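Local coordinates for possible TctC subunit of the Tripartite Tricarboxylate Transport(TTT) Family (Rhodopseudomonas palustris, PDB 6HKE), which binds malate in either enantiomeric form and probably captures it in the periplasm for uptake by a tripartite tricarboxylate transporter, at residues Thr64-Ala69 with Thr75-His80; Leu94-Arg97 with Asp101-Pro104; Gly148-Ala153 with Cys190-Asn195; Gly236-Leu241 with Ala291-Glu296. The protein carries 2 engineered substitutions. One frame throughout, in Å; residues are numbered along the deposited sequence.

Contact 1: Thr64-Ala69 with Thr75-His80. With MLT (D-malate), chain D; LMR ((2S)-2-hydroxybutanedioic acid), chain E.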
loop_
_atom_site.group_PDB
_atom_site.type_symbol
_atom_site.label_atom_id
_atom_site.label_comp_id
_atom_site.label_asym_id
_atom_site.label_seq_id
_atom_site.Cartn_x
_atom_site.Cartn_y
_atom_site.Cartn_z
ATOM N N THR A 64 -8.487 -11.893 -6.128
ATOM C CA THR A 64 -9.104 -12.857 -7.074
ATOM C C THR A 64 -10.079 -13.763 -6.307
ATOM O O THR A 64 -11.220 -13.921 -6.782
ATOM C CB THR A 64 -8.038 -13.647 -7.837
ATOM O OG1 THR A 64 -7.200 -12.679 -8.465
ATOM C CG2 THR A 64 -8.635 -14.589 -8.856
ATOM N N ARG A 65 -9.674 -14.336 -5.172
ATOM C CA ARG A 65 -10.556 -15.234 -4.374
ATOM C C ARG A 65 -11.742 -14.419 -3.847
ATOM O O ARG A 65 -12.863 -14.930 -3.898
ATOM C CB ARG A 65 -9.802 -15.958 -3.249
ATOM C CG ARG A 65 -9.045 -17.190 -3.736
ATOM C CD ARG A 65 -8.748 -18.220 -2.647
ATOM N NE ARG A 65 -7.765 -19.202 -3.104
ATOM C CZ ARG A 65 -6.815 -19.763 -2.353
ATOM N NH1 ARG A 65 -5.970 -20.629 -2.897
ATOM N NH2 ARG A 65 -6.683 -19.446 -1.075
ATOM N N VAL A 66 -11.533 -13.178 -3.409
ATOM C CA VAL A 66 -12.654 -12.375 -2.835
ATOM C C VAL A 66 -13.566 -11.856 -3.961
ATOM O O VAL A 66 -14.764 -11.725 -3.726
ATOM C CB VAL A 66 -12.149 -11.278 -1.886
ATOM C CG1 VAL A 66 -13.273 -10.339 -1.467
ATOM C CG2 VAL A 66 -11.514 -11.908 -0.656
ATOM N N ALA A 67 -13.061 -11.648 -5.171
ATOM C CA ALA A 67 -13.908 -11.358 -6.350
ATOM C C ALA A 67 -14.972 -12.458 -6.484
ATOM O O ALA A 67 -16.090 -12.140 -6.910
ATOM C CB ALA A 67 -13.051 -11.251 -7.584
ATOM N N HIS A 68 -14.638 -13.682 -6.061
ATOM C CA HIS A 68 -15.428 -14.930 -6.232
ATOM C C HIS A 68 -16.162 -15.320 -4.941
ATOM O O HIS A 68 -16.889 -16.333 -4.988
ATOM C CB HIS A 68 -14.507 -16.063 -6.727
ATOM C CG HIS A 68 -14.048 -15.845 -8.132
ATOM N ND1 HIS A 68 -12.723 -15.657 -8.461
ATOM C CD2 HIS A 68 -14.739 -15.709 -9.284
ATOM C CE1 HIS A 68 -12.615 -15.450 -9.760
ATOM N NE2 HIS A 68 -13.833 -15.486 -10.285
ATOM N N ALA A 69 -15.974 -14.578 -3.838
ATOM C CA ALA A 69 -16.621 -14.856 -2.532
ATOM C C ALA A 69 -18.119 -14.539 -2.645
ATOM O O ALA A 69 -18.503 -13.814 -3.594
ATOM C CB ALA A 69 -15.981 -14.065 -1.408
ATOM N N THR A 75 -17.166 -11.570 3.700
ATOM C CA THR A 75 -15.817 -11.753 3.090
ATOM C C THR A 75 -15.418 -10.477 2.353
ATOM O O THR A 75 -16.014 -10.175 1.320
ATOM C CB THR A 75 -15.751 -12.978 2.171
ATOM O OG1 THR A 75 -16.195 -14.116 2.905
ATOM C CG2 THR A 75 -14.350 -13.258 1.687
ATOM N N LEU A 76 -14.438 -9.762 2.896
ATOM C CA LEU A 76 -13.983 -8.451 2.387
ATOM C C LEU A 76 -12.504 -8.543 2.023
ATOM O O LEU A 76 -11.834 -9.471 2.484
ATOM C CB LEU A 76 -14.248 -7.406 3.474
ATOM C CG LEU A 76 -15.702 -7.305 3.935
ATOM C CD1 LEU A 76 -15.842 -6.297 5.072
ATOM C CD2 LEU A 76 -16.603 -6.917 2.765
ATOM N N ILE A 77 -12.037 -7.625 1.181
ATOM C CA ILE A 77 -10.609 -7.541 0.769
ATOM C C ILE A 77 -10.126 -6.127 1.080
ATOM O O ILE A 77 -10.846 -5.156 0.790
ATOM C CB ILE A 77 -10.411 -7.943 -0.718
ATOM C CG1 ILE A 77 -8.948 -7.858 -1.167
ATOM C CG2 ILE A 77 -11.293 -7.149 -1.677
ATOM C CD1 ILE A 77 -8.095 -8.961 -0.659
ATOM N N VAL A 78 -8.954 -6.035 1.703
ATOM C CA VAL A 78 -8.145 -4.792 1.721
ATOM C C VAL A 78 -7.385 -4.726 0.403
ATOM O O VAL A 78 -6.617 -5.661 0.100
ATOM C CB VAL A 78 -7.195 -4.736 2.916
ATOM C CG1 VAL A 78 -6.417 -3.435 2.912
ATOM C CG2 VAL A 78 -7.950 -4.905 4.222
ATOM N N GLY A 79 -7.627 -3.668 -0.360
ATOM C CA GLY A 79 -6.876 -3.362 -1.578
ATOM C C GLY A 79 -6.144 -2.046 -1.426
ATOM O O GLY A 79 -6.435 -1.286 -0.488
ATOM N N HIS A 80 -5.225 -1.762 -2.326
ATOM C CA HIS A 80 -4.468 -0.495 -2.282
ATOM C C HIS A 80 -4.086 -0.094 -3.705
ATOM O O HIS A 80 -4.529 -0.777 -4.659
ATOM C CB HIS A 80 -3.314 -0.628 -1.289
ATOM C CG HIS A 80 -2.293 -1.658 -1.620
ATOM N ND1 HIS A 80 -2.065 -2.087 -2.900
ATOM C CD2 HIS A 80 -1.372 -2.255 -0.835
ATOM C CE1 HIS A 80 -1.057 -2.944 -2.901
ATOM N NE2 HIS A 80 -0.610 -3.070 -1.627
HETATM C C1 MLT D . 2.752 -3.561 -1.057
HETATM O O1 MLT D . 1.911 -3.212 -1.914
HETATM O O2 MLT D . 3.974 -3.369 -1.253
HETATM C C2 MLT D . 2.264 -4.256 0.194
HETATM O O3 MLT D . 1.189 -3.615 0.911
HETATM C C3 MLT D . 3.340 -4.356 1.234
HETATM C C4 MLT D . 2.673 -5.112 2.353
HETATM O O4 MLT D . 1.574 -4.702 2.818
HETATM O O5 MLT D . 3.255 -6.149 2.730
HETATM C C1 LMR E . 3.047 -3.428 -1.053
HETATM O O1A LMR E . 2.062 -3.739 -1.740
HETATM O O1B LMR E . 4.112 -2.938 -1.514
HETATM C C2 LMR E . 2.944 -3.641 0.466
HETATM O O2 LMR E . 1.772 -3.094 1.060
HETATM C C3 LMR E . 2.992 -5.120 0.859
HETATM C C4 LMR E . 2.592 -5.201 2.323
HETATM O O4A LMR E . 3.453 -5.581 3.138
HETATM O O4B LMR E . 1.434 -4.843 2.650
#
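The ring nitrogen NE2 of His80 donates to O1A of (2S)-malate over 2.8 Å, at the end of a strand that belongs to a beta-alpha-beta unit of a periplasmic binding protein. (2S)-Malate and D-malate overlap in one pocket as alternative occupants, and the shorter approach of His80 to D-malate is weak in geometry. A histidine suits this place because its two nitrogens can do different work: ND1 caps Gly82 N just beyond the strand, which leaves NE2 to carry the proton that meets the ligand. The ring reaches the pocket with CG lodged between the backbone N and the carbonyl carbon (chi1 62°).

At the other end of the strand, helix 61-67 and the loop after it pack on residues 75-77 mainly through methyl groups. Buried Val66 turns onto the strand and its two methyls divide the work, CG2 lying 3.9 Å from Thr75 CG2 while CG1 faces Ile77. Beta-branched residues suit such a surface, since they present broad flanks close to the backbone. Strand 18-22 lies between strands 49-53 and 75-80, and its Val21 touches Val66 and Ile77. Beyond the helix, small Ala69 lets the chain come close, its CB resting 3.6 Å from Thr75 CG2. With CG1 anti to the backbone N (chi1 172°), Val66 sets that methyl 3.8 Å from Ile77 CG2.

Contact 2: Leu94-Arg97 with Asp101-Pro104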
loop_
_atom_site.group_PDB
_atom_site.type_symbol
_atom_site.label_atom_id
_atom_site.label_comp_id
_atom_site.label_asym_id
_atom_site.label_seq_id
_atom_site.Cartn_x
_atom_site.Cartn_y
_atom_site.Cartn_z
ATOM N N LEU A 94 -4.269 -9.864 -15.465
ATOM C CA LEU A 94 -4.877 -9.633 -14.134
ATOM C C LEU A 94 -6.270 -10.273 -14.140
ATOM O O LEU A 94 -6.995 -10.047 -15.109
ATOM C CB LEU A 94 -4.934 -8.133 -13.828
ATOM C CG LEU A 94 -5.407 -7.791 -12.412
ATOM C CD1 LEU A 94 -4.433 -8.311 -11.363
ATOM C CD2 LEU A 94 -5.617 -6.295 -12.260
ATOM N N ALA A 95 -6.609 -11.044 -13.098
ATOM C CA ALA A 95 -7.781 -11.953 -13.053
ATOM C C ALA A 95 -9.073 -11.184 -12.749
ATOM O O ALA A 95 -10.129 -11.772 -12.889
ATOM C CB ALA A 95 -7.552 -13.060 -12.049
ATOM N N TYR A 96 -9.000 -9.909 -12.384
ATOM C CA TYR A 96 -10.177 -9.098 -11.985
ATOM C C TYR A 96 -9.985 -7.686 -12.516
ATOM O O TYR A 96 -8.864 -7.332 -12.902
ATOM C CB TYR A 96 -10.342 -9.093 -10.462
ATOM C CG TYR A 96 -9.119 -8.623 -9.718
ATOM C CD1 TYR A 96 -8.836 -7.274 -9.576
ATOM C CD2 TYR A 96 -8.227 -9.527 -9.175
ATOM C CE1 TYR A 96 -7.708 -6.832 -8.904
ATOM C CE2 TYR A 96 -7.085 -9.104 -8.518
ATOM C CZ TYR A 96 -6.828 -7.752 -8.366
ATOM O OH TYR A 96 -5.700 -7.343 -7.715
ATOM N N ARG A 97 -11.078 -6.938 -12.559
ATOM C CA ARG A 97 -11.113 -5.481 -12.813
ATOM C C ARG A 97 -11.287 -4.829 -11.440
ATOM O O ARG A 97 -12.242 -5.118 -10.725
ATOM C CB ARG A 97 -12.244 -5.193 -13.806
ATOM C CG ARG A 97 -12.252 -6.139 -15.011
ATOM C CD ARG A 97 -13.562 -6.190 -15.774
ATOM N NE ARG A 97 -14.619 -6.741 -14.942
ATOM C CZ ARG A 97 -15.921 -6.669 -15.208
ATOM N NH1 ARG A 97 -16.353 -6.058 -16.305
ATOM N NH2 ARG A 97 -16.796 -7.208 -14.370
ATOM N N ASP A 101 -15.173 -5.551 -10.436
ATOM C CA ASP A 101 -15.319 -6.882 -9.783
ATOM C C ASP A 101 -15.413 -6.708 -8.259
ATOM O O ASP A 101 -15.359 -7.729 -7.549
ATOM C CB ASP A 101 -14.222 -7.822 -10.280
ATOM C CG ASP A 101 -14.479 -8.286 -11.700
ATOM O OD1 ASP A 101 -15.649 -8.594 -12.001
ATOM O OD2 ASP A 101 -13.526 -8.324 -12.496
ATOM N N PHE A 102 -15.598 -5.469 -7.785
ATOM C CA PHE A 102 -15.634 -5.105 -6.346
ATOM C C PHE A 102 -16.645 -3.993 -6.104
ATOM O O PHE A 102 -16.835 -3.102 -6.967
ATOM C CB PHE A 102 -14.262 -4.669 -5.827
ATOM C CG PHE A 102 -13.239 -5.759 -5.973
ATOM C CD1 PHE A 102 -13.176 -6.796 -5.061
ATOM C CD2 PHE A 102 -12.428 -5.812 -7.091
ATOM C CE1 PHE A 102 -12.272 -7.837 -5.233
ATOM C CE2 PHE A 102 -11.523 -6.848 -7.255
ATOM C CZ PHE A 102 -11.432 -7.851 -6.317
ATOM N N THR A 103 -17.279 -4.080 -4.941
ATOM C CA THR A 103 -18.055 -2.983 -4.339
ATOM C C THR A 103 -17.132 -2.310 -3.335
ATOM O O THR A 103 -16.830 -2.893 -2.286
ATOM C CB THR A 103 -19.383 -3.486 -3.770
ATOM O OG1 THR A 103 -20.063 -4.034 -4.896
ATOM C CG2 THR A 103 -20.200 -2.389 -3.127
ATOM N N PRO A 104 -16.646 -1.093 -3.664
ATOM C CA PRO A 104 -15.863 -0.290 -2.734
ATOM C C PRO A 104 -16.684 -0.055 -1.462
ATOM O O PRO A 104 -17.835 0.250 -1.572
ATOM C CB PRO A 104 -15.636 1.033 -3.483
ATOM C CG PRO A 104 -16.740 1.046 -4.508
ATOM C CD PRO A 104 -16.888 -0.392 -4.924
#
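Arg97 and Asp101 meet through charge and hydrogen bonds at once. The guanidinium approaches side-on: Arg97 NE gives a nearly straight bond to Asp101 OD2 (3.1 Å) and Arg97 NH2 another to Asp101 OD1 (3.0 Å) in a salt bridge. Both oxygens lie close to the guanidinium plane, yet the nitrogens come at them from above the carboxylate plane, the two planes being 46° apart. A bend at chi3 (-65°) folds the arginine back. Asp101 OD2 also receives Arg97 N at 2.8 Å on its anti side, so this oxygen holds both backbone and side chain of the arginine. A carboxylate suits the place because its two oxygens can accept three N-H groups of Arg97.

The backbone adds a bond of its own, Asp101 N to Arg97 O, 3.0 Å long.

Aromatic packing lies beneath the polar layer. Phe102 drives its edge toward the face of Tyr96 in an offset edge-to-face pair, planes at 85° and CE2 3.6 Å from Tyr96 CD1, while Leu94 CG sits over the opposite face of the tyrosine. Tyrosine suits this buried spot because its hydroxyl is bonded to Thr83 O, and Ala63 of helix 61-67 touches both rings.

The backbone bond from residue i+4 to residue i is that of an alpha-turn, here clamped by a salt bridge where the loop after helix 82-90 enters strand 102-118 of the binding-protein sheet.

Contact 3: Gly148-Ala153 with Cys190-Asn195. With LMR ((2S)-2-hydroxybutanedioic acid), chain E; MLT (D-malate), chain D.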
loop_
_atom_site.group_PDB
_atom_site.type_symbol
_atom_site.label_atom_id
_atom_site.label_comp_id
_atom_site.label_asym_id
_atom_site.label_seq_id
_atom_site.Cartn_x
_atom_site.Cartn_y
_atom_site.Cartn_z
ATOM N N GLY A 148 1.466 -6.764 -8.190
ATOM C CA GLY A 148 0.248 -6.119 -7.662
ATOM C C GLY A 148 0.543 -5.252 -6.445
ATOM O O GLY A 148 -0.407 -4.718 -5.851
ATOM N N SER A 149 1.816 -5.097 -6.100
ATOM C CA SER A 149 2.285 -4.374 -4.886
ATOM C C SER A 149 2.567 -2.898 -5.203
ATOM O O SER A 149 2.872 -2.553 -6.361
ATOM C CB SER A 149 3.472 -5.084 -4.240
ATOM O OG SER A 149 4.706 -4.834 -4.907
ATOM N N VAL A 150 2.418 -2.062 -4.178
ATOM C CA VAL A 150 2.839 -0.638 -4.143
ATOM C C VAL A 150 4.355 -0.593 -4.332
ATOM O O VAL A 150 4.821 0.287 -5.073
ATOM C CB VAL A 150 2.447 0.020 -2.808
ATOM C CG1 VAL A 150 3.076 1.392 -2.685
ATOM C CG2 VAL A 150 0.941 0.104 -2.630
ATOM N N SER A 151 5.077 -1.465 -3.624
ATOM C CA SER A 151 6.556 -1.515 -3.629
ATOM C C SER A 151 7.017 -1.700 -5.075
ATOM O O SER A 151 7.939 -0.979 -5.471
ATOM C CB SER A 151 7.120 -2.589 -2.711
ATOM O OG SER A 151 6.500 -3.857 -2.924
ATOM N N TYR A 152 6.366 -2.582 -5.835
ATOM C CA TYR A 152 6.726 -2.871 -7.253
ATOM C C TYR A 152 6.371 -1.653 -8.106
ATOM O O TYR A 152 7.232 -1.138 -8.808
ATOM C CB TYR A 152 6.043 -4.130 -7.805
ATOM C CG TYR A 152 6.343 -4.387 -9.259
ATOM C CD1 TYR A 152 7.585 -4.871 -9.649
ATOM C CD2 TYR A 152 5.419 -4.095 -10.251
ATOM C CE1 TYR A 152 7.889 -5.086 -10.984
ATOM C CE2 TYR A 152 5.701 -4.312 -11.589
ATOM C CZ TYR A 152 6.942 -4.810 -11.952
ATOM O OH TYR A 152 7.253 -5.017 -13.257
ATOM N N ALA A 153 5.125 -1.199 -8.030
ATOM C CA ALA A 153 4.628 -0.060 -8.834
ATOM C C ALA A 153 5.555 1.137 -8.614
ATOM O O ALA A 153 6.032 1.702 -9.617
ATOM C CB ALA A 153 3.194 0.248 -8.484
ATOM N N CYS A 190 11.065 0.729 -2.502
ATOM C CA CYS A 190 10.078 1.808 -2.282
ATOM C C CYS A 190 9.041 1.227 -1.345
ATOM O O CYS A 190 8.560 0.139 -1.668
ATOM C CB CYS A 190 9.497 2.296 -3.595
ATOM S SG CYS A 190 10.792 2.991 -4.648
ATOM N N ASP A 191 8.818 1.857 -0.186
ATOM C CA ASP A 191 7.874 1.309 0.818
ATOM C C ASP A 191 6.925 2.408 1.322
ATOM O O ASP A 191 7.272 3.578 1.312
ATOM C CB ASP A 191 8.651 0.594 1.919
ATOM C CG ASP A 191 7.854 -0.431 2.724
ATOM O OD1 ASP A 191 6.704 -0.725 2.345
ATOM O OD2 ASP A 191 8.399 -0.926 3.745
ATOM N N GLN A 192 5.740 1.986 1.733
ATOM C CA GLN A 192 4.752 2.796 2.474
ATOM C C GLN A 192 5.365 3.254 3.809
ATOM O O GLN A 192 6.050 2.463 4.494
ATOM C CB GLN A 192 3.478 1.959 2.613
ATOM C CG GLN A 192 2.720 1.848 1.297
ATOM C CD GLN A 192 1.787 0.672 1.261
ATOM O OE1 GLN A 192 0.600 0.812 1.557
ATOM N NE2 GLN A 192 2.333 -0.498 0.944
ATOM N N ILE A 193 5.105 4.507 4.170
ATOM C CA ILE A 193 5.722 5.184 5.337
ATOM C C ILE A 193 5.427 4.396 6.624
ATOM O O ILE A 193 6.346 4.325 7.458
ATOM C CB ILE A 193 5.268 6.661 5.386
ATOM C CG1 ILE A 193 6.089 7.464 6.393
ATOM C CG2 ILE A 193 3.784 6.780 5.652
ATOM C CD1 ILE A 193 5.919 8.952 6.259
ATOM N N VAL A 194 4.226 3.834 6.806
ATOM C CA VAL A 194 3.879 3.098 8.066
ATOM C C VAL A 194 4.811 1.898 8.246
ATOM O O VAL A 194 5.144 1.600 9.364
ATOM C CB VAL A 194 2.408 2.650 8.170
ATOM C CG1 VAL A 194 1.471 3.837 8.229
ATOM C CG2 VAL A 194 2.014 1.706 7.062
ATOM N N ASN A 195 5.234 1.236 7.183
ATOM C CA ASN A 195 6.228 0.145 7.325
ATOM C C ASN A 195 7.611 0.723 7.630
ATOM O O ASN A 195 8.318 0.127 8.462
ATOM C CB ASN A 195 6.337 -0.712 6.072
ATOM C CG ASN A 195 6.899 -2.076 6.392
ATOM O OD1 ASN A 195 6.559 -2.660 7.421
ATOM N ND2 ASN A 195 7.745 -2.585 5.514
HETATM C C1 LMR E . 3.047 -3.428 -1.053
HETATM O O1A LMR E . 2.062 -3.739 -1.740
HETATM O O1B LMR E . 4.112 -2.938 -1.514
HETATM C C2 LMR E . 2.944 -3.641 0.466
HETATM O O2 LMR E . 1.772 -3.094 1.060
HETATM C C3 LMR E . 2.992 -5.120 0.859
HETATM C C4 LMR E . 2.592 -5.201 2.323
HETATM O O4A LMR E . 3.453 -5.581 3.138
HETATM O O4B LMR E . 1.434 -4.843 2.650
HETATM C C1 MLT D . 2.752 -3.561 -1.057
HETATM O O1 MLT D . 1.911 -3.212 -1.914
HETATM O O2 MLT D . 3.974 -3.369 -1.253
HETATM C C2 MLT D . 2.264 -4.256 0.194
HETATM O O3 MLT D . 1.189 -3.615 0.911
HETATM C C3 MLT D . 3.340 -4.356 1.234
HETATM C C4 MLT D . 2.673 -5.112 2.353
HETATM O O4 MLT D . 1.574 -4.702 2.818
HETATM O O5 MLT D . 3.255 -6.149 2.730
HETATM O O HOH W 1 10.545 -1.459 -4.314
#
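The flat carboxamide of Gln192 rests one face on Val150, whose methyl CG2 lies 4.0 Å from Gln192 CD. At the nitrogen end of the amide, NE2 donates to the hydroxyl O2 of (2S)-malate at 2.7 Å; its bond to the overlapping D-malate is weak. Another amide, that of Asn195, meets the carboxylate of Asp191: ND2 donates to the syn lone pair of Asp191 OD2, which lies close to the Asn195 amide plane. Asp191 OD1 is also bonded to Thr174 OG1, which ties the end of strand 188-192 to another wall of the pocket.

Helix 150-162 begins opposite this strand. Ser149 is its N-cap, with OG accepting from Tyr152 N at 2.9 Å, and a small hydroxyl residue fits that role well. Ser151 packs its CA against Cys190 O in a 3.3 Å CA-H...O contact, and one water bridges Ser151 O to Cys190 N, so at this end of the contact the helix and strand meet through backbone atoms and a water. Ser151 OG takes Ala145 N as a partner.

The first turn of the helix offers its amides to the ligand: Val150 N reaches O1A of (2S)-malate at 3.0 Å, and Ser151 N reaches O1B at 2.7 Å. Two successive N-H groups thus divide the two oxygens of one carboxylate. The helix N terminus would be expected to favour that negative charge, while Gln192 reads the neighbouring hydroxyl without adding charge of its own.

Contact 4: Gly236-Leu241 with Ala291-Glu296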
loop_
_atom_site.group_PDB
_atom_site.type_symbol
_atom_site.label_atom_id
_atom_site.label_comp_id
_atom_site.label_asym_id
_atom_site.label_seq_id
_atom_site.Cartn_x
_atom_site.Cartn_y
_atom_site.Cartn_z
ATOM N N GLY A 236 1.070 8.463 -3.940
ATOM C CA GLY A 236 0.153 8.502 -2.791
ATOM C C GLY A 236 -0.508 7.152 -2.684
ATOM O O GLY A 236 -1.319 6.828 -3.591
ATOM N N ALA A 237 -0.095 6.353 -1.698
ATOM C CA ALA A 237 -0.570 4.971 -1.517
ATOM C C ALA A 237 -1.843 5.003 -0.684
ATOM O O ALA A 237 -1.760 5.122 0.537
ATOM C CB ALA A 237 0.498 4.126 -0.867
ATOM N N TRP A 238 -2.988 4.884 -1.330
ATOM C CA TRP A 238 -4.289 4.721 -0.642
ATOM C C TRP A 238 -4.466 3.234 -0.357
ATOM O O TRP A 238 -3.962 2.383 -1.140
ATOM C CB TRP A 238 -5.441 5.302 -1.465
ATOM C CG TRP A 238 -5.454 4.876 -2.898
ATOM C CD1 TRP A 238 -4.900 5.531 -3.959
ATOM C CD2 TRP A 238 -6.089 3.702 -3.432
ATOM N NE1 TRP A 238 -5.135 4.835 -5.117
ATOM C CE2 TRP A 238 -5.866 3.710 -4.823
ATOM C CE3 TRP A 238 -6.811 2.646 -2.869
ATOM C CZ2 TRP A 238 -6.314 2.685 -5.653
ATOM C CZ3 TRP A 238 -7.295 1.658 -3.692
ATOM C CH2 TRP A 238 -7.043 1.677 -5.069
ATOM N N THR A 239 -5.107 2.938 0.761
ATOM C CA THR A 239 -5.534 1.570 1.120
ATOM C C THR A 239 -7.052 1.610 1.282
ATOM O O THR A 239 -7.546 2.578 1.870
ATOM C CB THR A 239 -4.724 1.099 2.327
ATOM O OG1 THR A 239 -3.407 0.870 1.816
ATOM C CG2 THR A 239 -5.291 -0.135 2.996
ATOM N N GLY A 240 -7.743 0.584 0.785
ATOM C CA GLY A 240 -9.208 0.539 0.762
ATOM C C GLY A 240 -9.767 -0.789 1.231
ATOM O O GLY A 240 -9.083 -1.844 1.073
ATOM N N LEU A 241 -11.000 -0.729 1.744
ATOM C CA LEU A 241 -11.853 -1.902 2.057
ATOM C C LEU A 241 -12.867 -2.056 0.920
ATOM O O LEU A 241 -13.559 -1.077 0.623
ATOM C CB LEU A 241 -12.523 -1.677 3.415
ATOM C CG LEU A 241 -13.305 -2.864 3.965
ATOM C CD1 LEU A 241 -12.403 -4.078 4.186
ATOM C CD2 LEU A 241 -14.000 -2.465 5.255
ATOM N N ALA A 291 -14.049 4.469 -5.014
ATOM C CA ALA A 291 -14.343 4.105 -6.430
ATOM C C ALA A 291 -13.646 5.107 -7.367
ATOM O O ALA A 291 -13.093 4.661 -8.418
ATOM C CB ALA A 291 -15.830 4.077 -6.669
ATOM N N GLN A 292 -13.646 6.393 -6.989
ATOM C CA GLN A 292 -13.030 7.498 -7.778
ATOM C C GLN A 292 -11.496 7.378 -7.731
ATOM O O GLN A 292 -10.873 7.614 -8.776
ATOM C CB GLN A 292 -13.504 8.863 -7.278
ATOM C CG GLN A 292 -13.024 10.017 -8.148
ATOM C CD GLN A 292 -13.513 9.916 -9.571
ATOM O OE1 GLN A 292 -14.621 9.465 -9.843
ATOM N NE2 GLN A 292 -12.690 10.382 -10.496
ATOM N N LEU A 293 -10.922 6.978 -6.586
ATOM C CA LEU A 293 -9.466 6.727 -6.419
ATOM C C LEU A 293 -9.068 5.532 -7.282
ATOM O O LEU A 293 -8.010 5.612 -7.905
ATOM C CB LEU A 293 -9.113 6.442 -4.952
ATOM C CG LEU A 293 -8.880 7.654 -4.057
ATOM C CD1 LEU A 293 -8.597 7.212 -2.628
ATOM C CD2 LEU A 293 -7.743 8.529 -4.569
ATOM N N VAL A 294 -9.873 4.470 -7.305
ATOM C CA VAL A 294 -9.584 3.279 -8.160
ATOM C C VAL A 294 -9.535 3.739 -9.628
ATOM O O VAL A 294 -8.557 3.399 -10.334
ATOM C CB VAL A 294 -10.576 2.119 -7.930
ATOM C CG1 VAL A 294 -10.476 1.047 -9.014
ATOM C CG2 VAL A 294 -10.386 1.460 -6.575
ATOM N N GLN A 295 -10.523 4.514 -10.080
ATOM C CA GLN A 295 -10.615 4.961 -11.499
ATOM C C GLN A 295 -9.359 5.774 -11.850
ATOM O O GLN A 295 -8.708 5.452 -12.865
ATOM C CB GLN A 295 -11.897 5.757 -11.745
ATOM C CG GLN A 295 -12.387 5.668 -13.178
ATOM C CD GLN A 295 -12.921 4.300 -13.538
ATOM O OE1 GLN A 295 -13.463 3.558 -12.706
ATOM N NE2 GLN A 295 -12.792 3.964 -14.813
ATOM N N GLU A 296 -9.006 6.748 -11.008
ATOM C CA GLU A 296 -7.840 7.651 -11.209
ATOM C C GLU A 296 -6.536 6.850 -11.160
ATOM O O GLU A 296 -5.680 7.083 -12.015
ATOM C CB GLU A 296 -7.834 8.762 -10.162
ATOM C CG GLU A 296 -8.870 9.829 -10.441
ATOM C CD GLU A 296 -9.155 10.763 -9.278
ATOM O OE1 GLU A 296 -8.778 10.423 -8.133
ATOM O OE2 GLU A 296 -9.766 11.833 -9.517
#
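Trp238 fills the tight part of this interface with Leu293 and Val294 of helix 287-305. Leu293 lies over the indole: its CB stands 4.2 Å from the centroid of the five-membered ring and only 6° off the ring normal, a CH-pi contact. The leucine then runs on past the tryptophan toward the strand, bringing CD1 within 3.9 Å of Trp238 CB. At the far end of the indole, CH2 meets Val294 CG2 at 3.7 Å, the two side chains crossing at about a right angle. With chi1 at 49°, the indole is tucked in over its own backbone, and the large ring spreads beneath the helix. Tryptophan suits the position because one broad apolar plate can serve two consecutive helix residues, while its polar NE1 is satisfied by Glu297 OE2, one residue beyond the segment.

The other side of the helix is much looser. Gln292, Gln295 and Glu296 are exposed, and long polar chains are natural there. Gln292 NE2 and Glu296 OE2, one helical turn apart, share only a weak bond of 3.4 Å.

Strand 236-244 runs antiparallel to both strand 75-80 and strand 102-118, with Gly240 bonded to Gly79 through the backbone. Helix 287-305 packs on both strands 236-244 and 102-118: Leu107 of strand 102-118 touches Trp238 and Leu293 together, and Pro104 touches Ala291.

Overall arrangement
From the N terminus the four contacts follow in series; none nests in or crosses another. Contact 1 closes the short link from helix 61-67 to strand 75-80, and contact 2 the three-residue turn that opens strand 102-118; Thr64 touches Tyr96, and Ile77 touches Phe102, so they share one packed region. Contacts 3 and 4 close longer excursions, of 36 and 49 residues. Contact 3 meets contact 1 at the malate carboxylate, where His80 CE1 touches Val150. Contact 4 returns the chain to the same mixed sheet: its strand pairs with strand 75-80, its Ala237 meets Gln192, and its Ala291 packs on Pro104 of contact 2.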